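Local coordinates for protein inactive glucansucrase (Lactobacillus reuteri, PDB 5JBD) that is an inactive glucansucrase, a calcium-binding member of glycosyl hydrolase family 70 with a TIM-barrel domain, at residues E237-N246 / V749-S757; T790-G801 / R832-Q841. All blocks are in the same frame, centred on the assembly; numbering follows the deposited sequence.

Contact 1 of 2, residues E237-N246 / V749-S757. With CA (calcium ion), chain C.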
loop_
_atom_site.group_PDB
_atom_site.type_symbol
_atom_site.label_atom_id
_atom_site.label_comp_id
_atom_site.label_asym_id
_atom_site.label_seq_id
_atom_site.Cartn_x
_atom_site.Cartn_y
_atom_site.Cartn_z
ATOM N N GLU A 237 8.710 -1.020 11.350
ATOM C CA GLU A 237 7.514 -1.841 11.527
ATOM C C GLU A 237 6.262 -1.140 10.994
ATOM O O GLU A 237 5.374 -1.801 10.427
ATOM C CB GLU A 237 7.302 -2.171 13.008
ATOM C CG GLU A 237 6.122 -3.120 13.294
ATOM C CD GLU A 237 6.294 -4.460 12.622
ATOM O OE1 GLU A 237 7.318 -5.111 12.926
ATOM O OE2 GLU A 237 5.456 -4.836 11.761
ATOM N N LEU A 238 6.187 0.178 11.183
ATOM C CA LEU A 238 4.937 0.930 10.955
ATOM C C LEU A 238 4.955 1.773 9.681
ATOM O O LEU A 238 5.941 2.476 9.401
ATOM C CB LEU A 238 4.655 1.826 12.162
ATOM C CG LEU A 238 4.631 1.126 13.528
ATOM C CD1 LEU A 238 4.409 2.123 14.659
ATOM C CD2 LEU A 238 3.576 0.033 13.587
ATOM N N LEU A 239 3.869 1.678 8.912
ATOM C CA LEU A 239 3.622 2.510 7.729
ATOM C C LEU A 239 2.381 3.383 7.934
ATOM O O LEU A 239 2.497 4.599 8.135
ATOM C CB LEU A 239 3.439 1.634 6.481
ATOM C CG LEU A 239 4.645 0.802 6.042
ATOM C CD1 LEU A 239 4.262 -0.089 4.865
ATOM C CD2 LEU A 239 5.832 1.707 5.698
ATOM N N VAL A 240 1.208 2.751 7.920
ATOM C CA VAL A 240 -0.084 3.456 8.030
ATOM C C VAL A 240 -1.170 2.445 8.374
ATOM O O VAL A 240 -1.049 1.259 8.041
ATOM C CB VAL A 240 -0.425 4.218 6.721
ATOM C CG1 VAL A 240 -0.783 3.259 5.588
ATOM C CG2 VAL A 240 -1.547 5.232 6.944
ATOM N N GLY A 241 -2.225 2.910 9.041
ATOM C CA GLY A 241 -3.375 2.066 9.389
ATOM C C GLY A 241 -3.180 1.290 10.670
ATOM O O GLY A 241 -2.313 1.627 11.464
ATOM N N ASN A 242 -3.983 0.244 10.855
ATOM C CA ASN A 242 -3.833 -0.647 11.986
ATOM C C ASN A 242 -2.784 -1.681 11.631
ATOM O O ASN A 242 -3.033 -2.560 10.806
ATOM C CB ASN A 242 -5.150 -1.348 12.331
ATOM C CG ASN A 242 -6.195 -0.388 12.877
ATOM O OD1 ASN A 242 -6.728 0.446 12.147
ATOM N ND2 ASN A 242 -6.504 -0.514 14.166
ATOM N N ASP A 243 -1.638 -1.613 12.292
ATOM C CA ASP A 243 -0.506 -2.483 11.967
ATOM C C ASP A 243 -0.716 -3.870 12.569
ATOM O O ASP A 243 -0.878 -4.006 13.785
ATOM C CB ASP A 243 0.800 -1.882 12.486
ATOM C CG ASP A 243 2.034 -2.559 11.889
ATOM O OD1 ASP A 243 2.291 -2.330 10.705
ATOM O OD2 ASP A 243 2.731 -3.327 12.582
ATOM N N ILE A 244 -0.711 -4.899 11.724
ATOM C CA ILE A 244 -0.971 -6.262 12.189
ATOM C C ILE A 244 0.275 -6.847 12.853
ATOM O O ILE A 244 1.390 -6.717 12.325
ATOM C CB ILE A 244 -1.448 -7.163 11.040
ATOM C CG1 ILE A 244 -2.713 -6.591 10.381
ATOM C CG2 ILE A 244 -1.690 -8.587 11.536
ATOM C CD1 ILE A 244 -3.924 -6.456 11.293
ATOM N N ASP A 245 0.093 -7.485 14.015
ATOM C CA ASP A 245 1.204 -8.130 14.715
ATOM C C ASP A 245 1.549 -9.485 14.068
ATOM O O ASP A 245 1.086 -10.541 14.501
ATOM C CB ASP A 245 0.938 -8.305 16.201
ATOM C CG ASP A 245 2.108 -8.950 16.926
ATOM O OD1 ASP A 245 3.222 -9.029 16.344
ATOM O OD2 ASP A 245 1.937 -9.365 18.089
ATOM N N ASN A 246 2.418 -9.427 13.065
ATOM C CA ASN A 246 2.877 -10.629 12.357
ATOM C C ASN A 246 3.937 -11.459 13.119
ATOM O O ASN A 246 4.425 -12.456 12.586
ATOM C CB ASN A 246 3.334 -10.260 10.932
ATOM C CG ASN A 246 2.153 -9.983 9.990
ATOM O OD1 ASN A 246 1.410 -10.906 9.628
ATOM N ND2 ASN A 246 1.977 -8.737 9.584
ATOM N N VAL A 749 -1.541 -8.604 1.348
ATOM C CA VAL A 749 -1.307 -7.404 2.156
ATOM C C VAL A 749 -1.394 -7.736 3.642
ATOM O O VAL A 749 -2.453 -7.578 4.256
ATOM C CB VAL A 749 -2.327 -6.301 1.811
ATOM C CG1 VAL A 749 -2.024 -5.004 2.571
ATOM C CG2 VAL A 749 -2.331 -6.052 0.307
ATOM N N MET A 750 -0.271 -8.193 4.210
ATOM C CA MET A 750 -0.203 -8.589 5.629
ATOM C C MET A 750 0.123 -7.452 6.593
ATOM O O MET A 750 0.010 -7.644 7.803
ATOM C CB MET A 750 0.800 -9.736 5.835
ATOM C CG MET A 750 0.337 -11.071 5.262
ATOM S SD MET A 750 1.541 -12.425 5.378
ATOM C CE MET A 750 2.536 -12.104 3.905
ATOM N N ASN A 751 0.501 -6.273 6.100
ATOM C CA ASN A 751 1.026 -5.263 7.009
ATOM C C ASN A 751 -0.051 -4.587 7.841
ATOM O O ASN A 751 0.153 -4.400 9.041
ATOM C CB ASN A 751 1.825 -4.187 6.306
ATOM C CG ASN A 751 2.381 -3.159 7.283
ATOM O OD1 ASN A 751 3.248 -3.464 8.123
ATOM N ND2 ASN A 751 1.866 -1.939 7.201
ATOM N N GLN A 752 -1.137 -4.166 7.187
ATOM C CA GLN A 752 -2.183 -3.379 7.854
ATOM C C GLN A 752 -3.594 -3.651 7.345
ATOM O O GLN A 752 -3.779 -4.099 6.217
ATOM C CB GLN A 752 -1.920 -1.870 7.723
ATOM C CG GLN A 752 -2.359 -1.231 6.398
ATOM C CD GLN A 752 -1.438 -1.550 5.220
ATOM O OE1 GLN A 752 -0.227 -1.630 5.373
ATOM N NE2 GLN A 752 -2.019 -1.712 4.038
ATOM N N MET A 753 -4.561 -3.346 8.210
ATOM C CA MET A 753 -5.964 -3.188 7.828
ATOM C C MET A 753 -6.388 -1.770 8.195
ATOM O O MET A 753 -5.802 -1.149 9.093
ATOM C CB MET A 753 -6.824 -4.244 8.528
ATOM C CG MET A 753 -6.444 -5.676 8.151
ATOM S SD MET A 753 -7.587 -6.939 8.762
ATOM C CE MET A 753 -9.025 -6.600 7.767
ATOM N N ILE A 754 -7.364 -1.233 7.466
ATOM C CA ILE A 754 -7.842 0.133 7.686
ATOM C C ILE A 754 -9.354 0.169 7.466
ATOM O O ILE A 754 -9.854 -0.383 6.485
ATOM C CB ILE A 754 -7.168 1.176 6.751
ATOM C CG1 ILE A 754 -5.641 1.005 6.755
ATOM C CG2 ILE A 754 -7.500 2.607 7.196
ATOM C CD1 ILE A 754 -4.843 1.951 5.864
ATOM N N GLY A 755 -10.045 0.846 8.376
ATOM C CA GLY A 755 -11.478 1.115 8.258
ATOM C C GLY A 755 -12.347 0.262 9.166
ATOM O O GLY A 755 -13.517 0.065 8.861
ATOM N N PHE A 756 -11.786 -0.250 10.268
ATOM C CA PHE A 756 -12.569 -1.004 11.256
ATOM C C PHE A 756 -13.680 -0.110 11.805
ATOM O O PHE A 756 -13.458 1.078 12.042
ATOM C CB PHE A 756 -11.704 -1.497 12.425
ATOM C CG PHE A 756 -10.706 -2.570 12.060
ATOM C CD1 PHE A 756 -11.122 -3.779 11.507
ATOM C CD2 PHE A 756 -9.347 -2.392 12.321
ATOM C CE1 PHE A 756 -10.201 -4.774 11.192
ATOM C CE2 PHE A 756 -8.423 -3.385 12.008
ATOM C CZ PHE A 756 -8.850 -4.580 11.445
ATOM N N SER A 757 -14.875 -0.677 11.985
ATOM C CA SER A 757 -16.027 0.075 12.517
ATOM C C SER A 757 -16.170 -0.001 14.044
ATOM O O SER A 757 -16.917 0.781 14.631
ATOM C CB SER A 757 -17.318 -0.412 11.851
ATOM O OG SER A 757 -17.556 -1.756 12.235
HETATM CA CA CA C . 4.157 -3.760 10.185
HETATM O O HOH W 1 1.706 0.100 9.626
HETATM O O HOH W 2 -9.331 1.251 11.248
HETATM O O HOH W 3 2.577 -5.578 10.149
#
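Asp-243 and Asn-751 meet at a calcium ion that joins residues 237-246 to residues 749-757. Asn-751 binds it through OD1, 2.3 Å from the metal. Asp-243 binds with both carboxylate oxygens, OD1 at 2.4 Å and the longer OD2 at 2.8 Å. Glu-237 adds its backbone O and its OE2. Its chain bends at CG (chi2 61°), which folds the carboxylate back to the same ion. Water 3 and Asn-287 O complete the site. The metal accounts for the closeness of Asp-243 OD1 and Asn-751 OD1, 3.0 Å apart with no proton between them.

The other end of the Asn-751 amide is also held. Asn-751 ND2 donates to Gln-752 OE1 (2.8 Å, 170° at the hydrogen), in the plane of both amides, and to water 1. Water 1 also accepts from Leu-239 N and lies 2.7 Å from Asp-243 OD1. Asn-246 ND2 gives a nearly straight bond to Met-750 O (2.9 Å), approaching from above the carbonyl plane. Asn-246 OD1 accepts from Asn-255 ND2. Glu-237 OE1 accepts from Asn-220 N.

Between the backbones, Asn-242 and Met-753 form a hydrogen-bonded antiparallel pair, and Ile-244 N donates to Asn-751 O (2.9 Å). The Asn-242 amide stands almost upright to the Phe-756 ring, 83° between planes, with CG at the ring edge. Its ND2 donates to Gln-841 OE1 and Tyr-789 O, and its OD1 takes a bond from water 2. Gly-241 lies against Ile-754 CG1.

Strand 752-753 edges a six-stranded antiparallel sheet, with 242-244 next and 841-845 beyond. Helices 249-263 and 291-304 pack against Asn-246 and Met-750, and strand 743-748 of the parallel sheet of the TIM barrel leads into residues 749-757.

Contact 2 of 2, residues T790-G801 / R832-Q841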
loop_
_atom_site.group_PDB
_atom_site.type_symbol
_atom_site.label_atom_id
_atom_site.label_comp_id
_atom_site.label_asym_id
_atom_site.label_seq_id
_atom_site.Cartn_x
_atom_site.Cartn_y
_atom_site.Cartn_z
ATOM N N THR A 790 -10.364 -0.547 16.080
ATOM C CA THR A 790 -9.515 -1.742 15.989
ATOM C C THR A 790 -10.229 -3.047 15.611
ATOM O O THR A 790 -9.564 -4.045 15.310
ATOM C CB THR A 790 -8.895 -2.056 17.355
ATOM O OG1 THR A 790 -9.946 -2.399 18.256
ATOM C CG2 THR A 790 -8.115 -0.882 17.912
ATOM N N THR A 791 -11.561 -3.062 15.668
ATOM C CA THR A 791 -12.293 -4.301 15.734
ATOM C C THR A 791 -13.220 -4.458 14.526
ATOM O O THR A 791 -13.965 -3.538 14.165
ATOM C CB THR A 791 -13.034 -4.395 17.084
ATOM O OG1 THR A 791 -12.067 -4.344 18.141
ATOM C CG2 THR A 791 -13.839 -5.686 17.194
ATOM N N GLY A 792 -13.153 -5.635 13.904
ATOM C CA GLY A 792 -13.917 -5.922 12.699
ATOM C C GLY A 792 -13.255 -6.988 11.855
ATOM O O GLY A 792 -12.541 -7.845 12.376
ATOM N N GLY A 793 -13.492 -6.927 10.553
ATOM C CA GLY A 793 -13.054 -7.965 9.620
ATOM C C GLY A 793 -14.141 -8.435 8.671
ATOM O O GLY A 793 -13.838 -9.128 7.689
ATOM N N GLY A 794 -15.403 -8.090 8.978
ATOM C CA GLY A 794 -16.537 -8.391 8.116
ATOM C C GLY A 794 -16.976 -9.830 8.260
ATOM O O GLY A 794 -16.373 -10.608 9.008
ATOM N N ASN A 795 -18.007 -10.190 7.502
ATOM C CA ASN A 795 -18.476 -11.572 7.431
ATOM C C ASN A 795 -17.464 -12.506 6.759
ATOM O O ASN A 795 -17.491 -13.717 7.000
ATOM C CB ASN A 795 -19.832 -11.650 6.725
ATOM C CG ASN A 795 -20.953 -11.022 7.552
ATOM O OD1 ASN A 795 -20.860 -10.906 8.788
ATOM N ND2 ASN A 795 -22.029 -10.631 6.878
ATOM N N GLY A 796 -16.581 -11.957 5.927
ATOM C CA GLY A 796 -15.486 -12.736 5.346
ATOM C C GLY A 796 -14.565 -13.321 6.404
ATOM O O GLY A 796 -14.253 -14.513 6.376
ATOM N N GLN A 797 -14.127 -12.491 7.341
ATOM C CA GLN A 797 -13.297 -12.993 8.431
ATOM C C GLN A 797 -14.057 -13.988 9.320
ATOM O O GLN A 797 -13.481 -14.975 9.789
ATOM C CB GLN A 797 -12.746 -11.838 9.276
ATOM C CG GLN A 797 -11.568 -12.242 10.156
ATOM C CD GLN A 797 -10.302 -12.567 9.352
ATOM O OE1 GLN A 797 -9.993 -11.895 8.366
ATOM N NE2 GLN A 797 -9.557 -13.572 9.788
ATOM N N GLU A 798 -15.346 -13.725 9.547
ATOM C CA GLU A 798 -16.171 -14.626 10.363
ATOM C C GLU A 798 -16.278 -15.987 9.712
ATOM O O GLU A 798 -16.068 -16.987 10.364
ATOM C CB GLU A 798 -17.593 -14.076 10.591
ATOM C CG GLU A 798 -17.670 -12.843 11.485
ATOM C CD GLU A 798 -17.536 -13.126 12.971
ATOM O OE1 GLU A 798 -17.404 -14.314 13.378
ATOM O OE2 GLU A 798 -17.533 -12.129 13.743
ATOM N N THR A 799 -16.584 -16.017 8.422
ATOM C CA THR A 799 -16.789 -17.275 7.711
ATOM C C THR A 799 -15.479 -18.020 7.410
ATOM O O THR A 799 -15.400 -19.228 7.611
ATOM C CB THR A 799 -17.575 -17.045 6.400
ATOM O OG1 THR A 799 -18.844 -16.471 6.710
ATOM C CG2 THR A 799 -17.805 -18.353 5.639
ATOM N N TYR A 800 -14.465 -17.304 6.926
ATOM C CA TYR A 800 -13.263 -17.941 6.365
ATOM C C TYR A 800 -12.034 -17.937 7.270
ATOM O O TYR A 800 -11.088 -18.700 7.031
ATOM C CB TYR A 800 -12.935 -17.291 5.017
ATOM C CG TYR A 800 -14.052 -17.497 4.024
ATOM C CD1 TYR A 800 -14.178 -18.696 3.362
ATOM C CD2 TYR A 800 -15.009 -16.500 3.775
ATOM C CE1 TYR A 800 -15.216 -18.909 2.460
ATOM C CE2 TYR A 800 -16.057 -16.703 2.877
ATOM C CZ TYR A 800 -16.151 -17.915 2.225
ATOM O OH TYR A 800 -17.164 -18.149 1.337
ATOM N N GLY A 801 -12.047 -17.098 8.299
ATOM C CA GLY A 801 -10.908 -16.959 9.183
ATOM C C GLY A 801 -10.625 -18.271 9.877
ATOM O O GLY A 801 -11.489 -18.812 10.579
ATOM N N ARG A 832 -8.780 -19.693 15.996
ATOM C CA ARG A 832 -9.210 -19.109 14.732
ATOM C C ARG A 832 -9.455 -17.621 14.926
ATOM O O ARG A 832 -10.115 -17.217 15.887
ATOM C CB ARG A 832 -10.486 -19.778 14.230
ATOM C CG ARG A 832 -10.289 -21.238 13.828
ATOM C CD ARG A 832 -11.565 -21.874 13.295
ATOM N NE ARG A 832 -12.164 -21.141 12.162
ATOM C CZ ARG A 832 -13.271 -21.525 11.514
ATOM N NH1 ARG A 832 -13.925 -22.642 11.869
ATOM N NH2 ARG A 832 -13.734 -20.795 10.499
ATOM N N ILE A 833 -8.929 -16.805 14.014
ATOM C CA ILE A 833 -9.239 -15.374 14.017
ATOM C C ILE A 833 -10.536 -15.134 13.222
ATOM O O ILE A 833 -10.514 -15.034 11.994
ATOM C CB ILE A 833 -8.074 -14.524 13.456
ATOM C CG1 ILE A 833 -6.827 -14.739 14.321
ATOM C CG2 ILE A 833 -8.473 -13.050 13.431
ATOM C CD1 ILE A 833 -5.588 -13.974 13.877
ATOM N N ASN A 834 -11.659 -15.057 13.938
ATOM C CA ASN A 834 -12.958 -14.748 13.327
ATOM C C ASN A 834 -13.210 -13.247 13.265
ATOM O O ASN A 834 -14.084 -12.790 12.515
ATOM C CB ASN A 834 -14.093 -15.446 14.082
ATOM C CG ASN A 834 -14.249 -14.948 15.510
ATOM O OD1 ASN A 834 -13.340 -15.066 16.322
ATOM N ND2 ASN A 834 -15.412 -14.381 15.815
ATOM N N LYS A 835 -12.464 -12.496 14.076
ATOM C CA LYS A 835 -12.645 -11.063 14.211
ATOM C C LYS A 835 -11.335 -10.441 14.665
ATOM O O LYS A 835 -10.740 -10.932 15.609
ATOM C CB LYS A 835 -13.715 -10.807 15.265
ATOM C CG LYS A 835 -14.052 -9.343 15.480
ATOM C CD LYS A 835 -15.276 -9.141 16.388
ATOM C CE LYS A 835 -16.616 -9.349 15.674
ATOM N NZ LYS A 835 -16.722 -8.789 14.278
ATOM N N TRP A 836 -10.888 -9.380 13.992
ATOM C CA TRP A 836 -9.662 -8.661 14.378
ATOM C C TRP A 836 -9.956 -7.753 15.566
ATOM O O TRP A 836 -11.047 -7.206 15.681
ATOM C CB TRP A 836 -9.080 -7.840 13.200
ATOM C CG TRP A 836 -8.645 -8.708 12.054
ATOM C CD1 TRP A 836 -9.365 -9.015 10.936
ATOM C CD2 TRP A 836 -7.406 -9.411 11.939
ATOM N NE1 TRP A 836 -8.655 -9.875 10.135
ATOM C CE2 TRP A 836 -7.444 -10.130 10.720
ATOM C CE3 TRP A 836 -6.271 -9.510 12.751
ATOM C CZ2 TRP A 836 -6.369 -10.929 10.283
ATOM C CZ3 TRP A 836 -5.199 -10.309 12.322
ATOM C CH2 TRP A 836 -5.261 -11.009 11.102
ATOM N N SER A 837 -8.977 -7.606 16.446
ATOM C CA SER A 837 -9.033 -6.645 17.545
ATOM C C SER A 837 -7.591 -6.307 17.964
ATOM O O SER A 837 -6.643 -6.852 17.390
ATOM C CB SER A 837 -9.854 -7.207 18.709
ATOM O OG SER A 837 -9.155 -8.228 19.393
ATOM N N ALA A 838 -7.431 -5.424 18.955
ATOM C CA ALA A 838 -6.122 -4.856 19.302
ATOM C C ALA A 838 -5.086 -5.883 19.738
ATOM O O ALA A 838 -3.885 -5.696 19.496
ATOM C CB ALA A 838 -6.272 -3.794 20.377
ATOM N N LYS A 839 -5.535 -6.972 20.362
ATOM C CA LYS A 839 -4.608 -8.009 20.807
ATOM C C LYS A 839 -3.773 -8.611 19.669
ATOM O O LYS A 839 -2.700 -9.139 19.935
ATOM C CB LYS A 839 -5.323 -9.111 21.596
ATOM C CG LYS A 839 -6.200 -10.046 20.790
ATOM C CD LYS A 839 -6.944 -10.990 21.733
ATOM C CE LYS A 839 -7.748 -12.024 20.969
ATOM N NZ LYS A 839 -8.617 -12.828 21.877
ATOM N N TYR A 840 -4.259 -8.508 18.422
ATOM C CA TYR A 840 -3.534 -8.963 17.235
ATOM C C TYR A 840 -2.822 -7.842 16.454
ATOM O O TYR A 840 -2.402 -8.062 15.300
ATOM C CB TYR A 840 -4.502 -9.703 16.292
ATOM C CG TYR A 840 -5.080 -10.974 16.849
ATOM C CD1 TYR A 840 -4.258 -11.947 17.428
ATOM C CD2 TYR A 840 -6.454 -11.225 16.797
ATOM C CE1 TYR A 840 -4.788 -13.111 17.938
ATOM C CE2 TYR A 840 -6.993 -12.395 17.313
ATOM C CZ TYR A 840 -6.158 -13.333 17.878
ATOM O OH TYR A 840 -6.669 -14.503 18.394
ATOM N N GLN A 841 -2.660 -6.670 17.076
ATOM C CA GLN A 841 -2.160 -5.458 16.402
ATOM C C GLN A 841 -1.033 -4.805 17.206
ATOM O O GLN A 841 -1.047 -4.832 18.448
ATOM C CB GLN A 841 -3.310 -4.454 16.213
ATOM C CG GLN A 841 -4.412 -4.989 15.316
ATOM C CD GLN A 841 -5.658 -4.117 15.292
ATOM O OE1 GLN A 841 -5.612 -2.909 15.531
ATOM N NE2 GLN A 841 -6.781 -4.738 14.971
HETATM O O HOH W 4 -15.193 -10.226 11.566
#
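Gln-797 reaches from helix 794-800 to the edge of the Trp-836 indole. The two side chains cross at about a right angle, with amide and ring planes 65° apart. Trp-836 NE1 makes a weak bond to Gln-797 OE1 (3.0 Å). Gln-797 NE2 donates almost straight to Ile-833 O (2.8 Å, 175° at the hydrogen) and also to Glu-254 OE2. The two NE2 bonds, with the weaker one at OE1, probably set which way the amide is turned. With CG anti to the backbone N (chi1 -163°) and a bend at chi2, Gln-797 folds over Asn-834 O. Ile-833 CG2 sits over the centre of one Trp-836 face.

Glu-798 and Asn-834 lie side by side and point the same way. Asn-834 ND2 meets Glu-798 OE1 on its syn side but out of the carboxylate plane, at 3.1 Å. Glu-798 OE2 forms a long salt bridge with Lys-835 NZ (3.5 Å), and Lys-835 CD rests on Thr-791 CG2. At the helix end, Arg-832 grips one atom side-on: NE (2.9 Å) and NH2 (3.0 Å) both donate to Gly-801 O.

Gly-792 and Trp-836 form a single antiparallel hydrogen-bonded bridge. Gln-841 NE2 approaches Thr-790 O in the carbonyl plane, on a lone pair, at 2.9 Å. Thr-790 OG1 bonds Glu-760.

The contact ties the end of strand 784-791 and helix 794-800 to the loop that leads into strand 841-845. Thr-790 and Thr-791 form a classic beta bulge opposite Gly-758. Helix 249-263 packs on Ile-833 and Tyr-840, and strands 193-197 and 758-767 touch Ala-838.

Overall arrangement
Contacts 1 and 2 have centres 12 Å apart and share one antiparallel sheet. Contact 1 lies at its 752-753 edge; contact 2 involves the opposite outer strand, 784-791. Strand 841-845, next to 242-244, connects them. Asp-245 N lies 2.9 Å from Tyr-840 O, a probable hydrogen bond. Met-753 SD packs 3.4 Å from Trp-836 NE1, and Phe-756 CD2 is equally near Thr-790 O. Helix 249-263 touches both contacts. The calcium ion belongs to contact 1 and is about 10 Å from the nearest side-chain atom of Gln-841 in contact 2.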